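Local atomic coordinates of chitinase (Chromobacterium violaceum, PDB entry 4TXG), a protein that probably hydrolyses the glycosidic bonds of chitin, as a family 18 glycoside hydrolase that is also predicted to bind carbohydrate. Residues Ile657-Ser662 / Leu679-Arg684; Thr693-Asp698 / Val737-Pro742. All blocks are in the same frame, centred on the assembly; numbering follows the deposited sequence.

Interaction 1: residues Ile657-Ser662 / Leu679-Arg684; sequences IDVGFS and LTIVNR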
# COMPACT_ATOMS: atom_id res chain seq x y z
N ILE A 657 -10.64 28.63 12.71
CA ILE A 657 -10.41 28.80 14.14
C ILE A 657 -9.41 27.73 14.56
O ILE A 657 -9.40 26.64 14.00
CB ILE A 657 -11.73 28.70 14.95
CG1 ILE A 657 -11.50 29.06 16.43
CG2 ILE A 657 -12.38 27.33 14.78
CD1 ILE A 657 -12.78 29.16 17.26
N ASP A 658 -8.55 28.03 15.53
CA ASP A 658 -7.55 27.05 15.94
C ASP A 658 -8.10 26.11 17.01
O ASP A 658 -7.88 26.31 18.20
CB ASP A 658 -6.28 27.73 16.45
CG ASP A 658 -5.08 26.81 16.40
OD1 ASP A 658 -5.25 25.59 16.19
OD2 ASP A 658 -3.95 27.33 16.57
N VAL A 659 -8.84 25.11 16.55
CA VAL A 659 -9.33 24.04 17.41
C VAL A 659 -8.70 22.76 16.90
O VAL A 659 -8.69 22.50 15.69
CB VAL A 659 -10.87 23.96 17.39
CG1 VAL A 659 -11.37 22.74 18.16
CG2 VAL A 659 -11.46 25.24 17.98
N GLY A 660 -8.14 21.97 17.81
CA GLY A 660 -7.46 20.74 17.44
C GLY A 660 -8.29 19.51 17.76
O GLY A 660 -9.02 19.49 18.75
N PHE A 661 -8.16 18.49 16.92
CA PHE A 661 -8.89 17.23 17.10
C PHE A 661 -7.95 16.05 16.96
O PHE A 661 -7.13 16.01 16.04
CB PHE A 661 -9.99 17.06 16.06
CG PHE A 661 -11.10 18.06 16.14
CD1 PHE A 661 -10.95 19.33 15.61
CD2 PHE A 661 -12.32 17.71 16.71
CE1 PHE A 661 -11.99 20.25 15.68
CE2 PHE A 661 -13.36 18.62 16.77
CZ PHE A 661 -13.19 19.90 16.26
N SER A 662 -8.07 15.06 17.85
CA SER A 662 -7.33 13.81 17.63
C SER A 662 -7.97 12.63 18.34
O SER A 662 -8.52 12.76 19.44
CB SER A 662 -5.88 13.96 18.09
OG SER A 662 -5.80 14.37 19.44
N LEU A 679 -11.74 10.74 21.73
CA LEU A 679 -11.60 11.96 20.94
C LEU A 679 -11.26 13.14 21.85
O LEU A 679 -12.00 13.44 22.79
CB LEU A 679 -12.88 12.24 20.15
CG LEU A 679 -12.96 13.57 19.38
CD1 LEU A 679 -11.91 13.65 18.28
CD2 LEU A 679 -14.37 13.78 18.81
N THR A 680 -10.13 13.79 21.58
CA THR A 680 -9.76 14.97 22.37
C THR A 680 -9.90 16.21 21.50
O THR A 680 -9.41 16.24 20.38
CB THR A 680 -8.32 14.88 22.90
OG1 THR A 680 -8.21 13.78 23.81
CG2 THR A 680 -7.94 16.17 23.64
N ILE A 681 -10.60 17.20 22.02
CA ILE A 681 -10.81 18.46 21.31
C ILE A 681 -10.16 19.56 22.14
O ILE A 681 -10.43 19.67 23.34
CB ILE A 681 -12.31 18.78 21.11
CG1 ILE A 681 -13.02 17.64 20.37
CG2 ILE A 681 -12.49 20.12 20.39
CD1 ILE A 681 -14.55 17.75 20.41
N VAL A 682 -9.29 20.35 21.52
CA VAL A 682 -8.57 21.40 22.24
C VAL A 682 -8.87 22.77 21.63
O VAL A 682 -8.71 22.98 20.43
CB VAL A 682 -7.04 21.16 22.21
CG1 VAL A 682 -6.33 22.21 23.08
CG2 VAL A 682 -6.71 19.76 22.67
N ASN A 683 -9.29 23.70 22.48
CA ASN A 683 -9.56 25.06 22.04
C ASN A 683 -8.28 25.90 22.16
O ASN A 683 -7.88 26.26 23.26
CB ASN A 683 -10.71 25.65 22.85
CG ASN A 683 -11.02 27.08 22.47
OD1 ASN A 683 -10.52 27.59 21.47
ND2 ASN A 683 -11.88 27.73 23.26
N ARG A 684 -7.64 26.19 21.03
CA ARG A 684 -6.44 27.04 21.04
C ARG A 684 -6.73 28.45 20.55
O ARG A 684 -5.82 29.20 20.19
CB ARG A 684 -5.33 26.42 20.19
CG ARG A 684 -4.93 25.01 20.61
CD ARG A 684 -3.75 24.50 19.80
NE ARG A 684 -3.70 23.04 19.77
CZ ARG A 684 -4.00 22.31 18.70
NH1 ARG A 684 -4.34 22.90 17.55
NH2 ARG A 684 -3.93 20.99 18.76
O HOH W 1 -6.57 16.91 20.28
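D658 and R684 meet because D658 throws CG anti to its backbone N (chi1 -159°), while the arginine side chain runs extended from CG to NE and doubles back along the neighbouring strand. A salt bridge joins R684 NH1 to D658 OD1 at 3.1 Å. The carboxylate oxygen lies in the guanidinium plane, but the nitrogen reaches its syn side from outside the carboxylate plane, the two planes turned 69° apart. One guanidinium face rests over the backbone of G660, with NH2 3.8 Å from G660 CA; since glycine carries no side chain, the arginine can lie on the strand.

Beyond this pair the chains run antiparallel. G660 and V682, and S662 and T680, form hydrogen-bonded pairs, and R684 N adds a bond of 2.8 Å to D658 O, where D658 centres an inverse gamma turn. At the other end a water bridges S662 OG and T680 O.

The face is apolar from V659 to L679, and N683 closes its end, its amide held by S685, T687 and L747. With I681 CG1 beside its backbone N (chi1 -57°), the I681 and F661 side chains run side by side, I681 CG1 3.7 Å from F661 CD2 at the rim; I681 CG2 lies over the same ring face and touches V659 CG1 at 3.6 Å. Y769 of strand 767-773 stacks on F661, and I681 bonds V753 by its backbone. Strand 678-683 lies between 752-758 and the edge strand 659-664 in a four-stranded antiparallel sheet, whose largely apolar face packs against a second sheet in a beta-sandwich within the Chitinase C region.

Interaction 2: residues Thr693-Asp698 / Val737-Pro742; sequences TEFQFD and VSVKLP
F695 and L741 cross at a slant on the inner face of a beta-sandwich sheet, the ring's CE2 lying 3.8 Å from L741 CG. Further along the same face F697 and V737 lie side by side and point the same way, with F697 CZ 3.9 Å from V737 CG1 and the valine CB over one face of the ring. F697 takes the less common first torsion that sets its ring between backbone N and carbonyl carbon (chi1 46°), which turns it across to V737. V739, between V737 and L741 on its strand, sets CG1 4.1 Å from F695 CB.

Strands 694-700 and 734-740 run antiparallel, joined by paired backbone bonds between F695 and V739 and between F697 and V737; L741 N extends the pattern to T693 O. V771 of strand 767-773 touches F695 from the other neighbouring strand.

The opposite face is polar. K740 crosses E694 obliquely, its CG against E694 CB at 3.9 Å. The methylenes touch and K740 CE reaches the carboxylate, while K740 NZ stops 4.8 Å from E694 OE1, not in contact but near enough for a probable weak attraction. Q696 offers OE1 to R736 and turns NE2 to E694, the carboxylate oxygen lying in its amide plane. E694 OE2 accepts two bonds: Q696 NE2 comes from above the carboxylate plane at 2.9 Å, and the S738 hydroxyl donates from OG on the anti side at 2.6 Å.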
# COMPACT_ATOMS: atom_id res chain seq x y z
N THR A 693 -21.98 24.69 20.71
CA THR A 693 -21.02 24.78 19.61
C THR A 693 -20.94 23.43 18.90
O THR A 693 -20.84 22.39 19.55
CB THR A 693 -19.61 25.22 20.12
OG1 THR A 693 -19.69 26.55 20.64
CG2 THR A 693 -18.60 25.18 19.00
N GLU A 694 -21.02 23.43 17.56
CA GLU A 694 -21.09 22.16 16.82
C GLU A 694 -19.80 21.82 16.10
O GLU A 694 -19.25 22.64 15.36
CB GLU A 694 -22.23 22.20 15.80
CG GLU A 694 -22.39 20.89 15.04
CD GLU A 694 -23.55 20.91 14.06
OE1 GLU A 694 -24.06 22.02 13.78
OE2 GLU A 694 -23.94 19.83 13.58
N PHE A 695 -19.31 20.61 16.33
CA PHE A 695 -18.14 20.13 15.62
C PHE A 695 -18.59 19.10 14.60
O PHE A 695 -19.36 18.21 14.94
CB PHE A 695 -17.12 19.53 16.59
CG PHE A 695 -16.80 20.41 17.77
CD1 PHE A 695 -16.07 21.58 17.60
CD2 PHE A 695 -17.19 20.05 19.04
CE1 PHE A 695 -15.77 22.40 18.68
CE2 PHE A 695 -16.89 20.86 20.14
CZ PHE A 695 -16.17 22.04 19.95
N GLN A 696 -18.13 19.24 13.36
CA GLN A 696 -18.39 18.21 12.35
C GLN A 696 -17.09 17.75 11.72
O GLN A 696 -16.11 18.49 11.70
CB GLN A 696 -19.33 18.72 11.25
CG GLN A 696 -20.75 19.00 11.70
CD GLN A 696 -21.68 19.29 10.54
OE1 GLN A 696 -21.28 19.22 9.37
NE2 GLN A 696 -22.93 19.59 10.85
N PHE A 697 -17.08 16.52 11.22
CA PHE A 697 -15.92 16.03 10.48
C PHE A 697 -16.33 14.83 9.63
O PHE A 697 -17.37 14.21 9.88
CB PHE A 697 -14.76 15.67 11.41
CG PHE A 697 -15.15 14.85 12.61
CD1 PHE A 697 -15.17 13.46 12.55
CD2 PHE A 697 -15.47 15.46 13.81
CE1 PHE A 697 -15.52 12.70 13.65
CE2 PHE A 697 -15.82 14.71 14.92
CZ PHE A 697 -15.85 13.32 14.84
N ASP A 698 -15.52 14.54 8.62
CA ASP A 698 -15.76 13.40 7.73
C ASP A 698 -15.09 12.14 8.26
O ASP A 698 -13.90 12.12 8.55
CB ASP A 698 -15.24 13.69 6.32
CG ASP A 698 -16.11 14.68 5.56
OD1 ASP A 698 -17.32 14.79 5.87
OD2 ASP A 698 -15.57 15.32 4.64
N VAL A 737 -20.05 13.45 10.42
CA VAL A 737 -20.46 13.26 11.81
C VAL A 737 -20.61 14.62 12.49
O VAL A 737 -19.90 15.56 12.14
CB VAL A 737 -19.41 12.40 12.55
CG1 VAL A 737 -19.54 12.52 14.06
CG2 VAL A 737 -19.52 10.96 12.09
N SER A 738 -21.56 14.74 13.41
CA SER A 738 -21.72 15.94 14.21
C SER A 738 -21.71 15.60 15.69
O SER A 738 -22.35 14.64 16.12
CB SER A 738 -23.03 16.66 13.86
OG SER A 738 -23.37 17.63 14.83
N VAL A 739 -20.98 16.39 16.47
CA VAL A 739 -21.13 16.32 17.91
C VAL A 739 -21.11 17.75 18.44
O VAL A 739 -20.36 18.59 17.96
CB VAL A 739 -20.02 15.47 18.57
CG1 VAL A 739 -18.64 16.07 18.30
CG2 VAL A 739 -20.29 15.32 20.08
N LYS A 740 -21.99 18.04 19.39
CA LYS A 740 -22.09 19.38 19.96
C LYS A 740 -21.64 19.39 21.41
O LYS A 740 -21.88 18.42 22.14
CB LYS A 740 -23.53 19.90 19.88
CG LYS A 740 -24.09 20.00 18.49
CD LYS A 740 -25.49 20.59 18.51
CE LYS A 740 -26.08 20.64 17.11
NZ LYS A 740 -27.45 21.21 17.09
N LEU A 741 -21.03 20.48 21.84
CA LEU A 741 -20.93 20.72 23.28
C LEU A 741 -22.35 20.75 23.82
O LEU A 741 -23.25 21.31 23.19
CB LEU A 741 -20.21 22.04 23.58
CG LEU A 741 -18.71 22.12 23.25
CD1 LEU A 741 -18.16 23.52 23.50
CD2 LEU A 741 -17.92 21.09 24.07
N PRO A 742 -22.58 20.12 24.98
CA PRO A 742 -23.91 20.24 25.60
C PRO A 742 -24.25 21.68 25.81
O PRO A 742 -23.34 22.49 26.01
CB PRO A 742 -23.76 19.54 26.95
CG PRO A 742 -22.57 18.82 26.90
CD PRO A 742 -21.67 19.28 25.77

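Strands 659-664 and 678-683 of interaction 1 belong to one sheet, 694-700 and 734-740 of interaction 2 to the other; the chain crosses between them at D658, since I657 still bonds A779. The centres of the two interactions are 12 Å apart, and their side chains meet between the sheets. F661 CZ lies 3.6 Å from F695 CD1, and I681 CD1 is 3.8 Å from F695 CD2, so F695 is the main junction. L679 CD2 approaches F697 CE2 more loosely, at 4.3 Å. Y769 touches both F661 and F697. Strand 678-683 is followed by 694-700 through the 684-693 connection. The nearest bound cesium is about 12 Å from the I681 side chain and about 9 Å from that of V739, too distant for coordination.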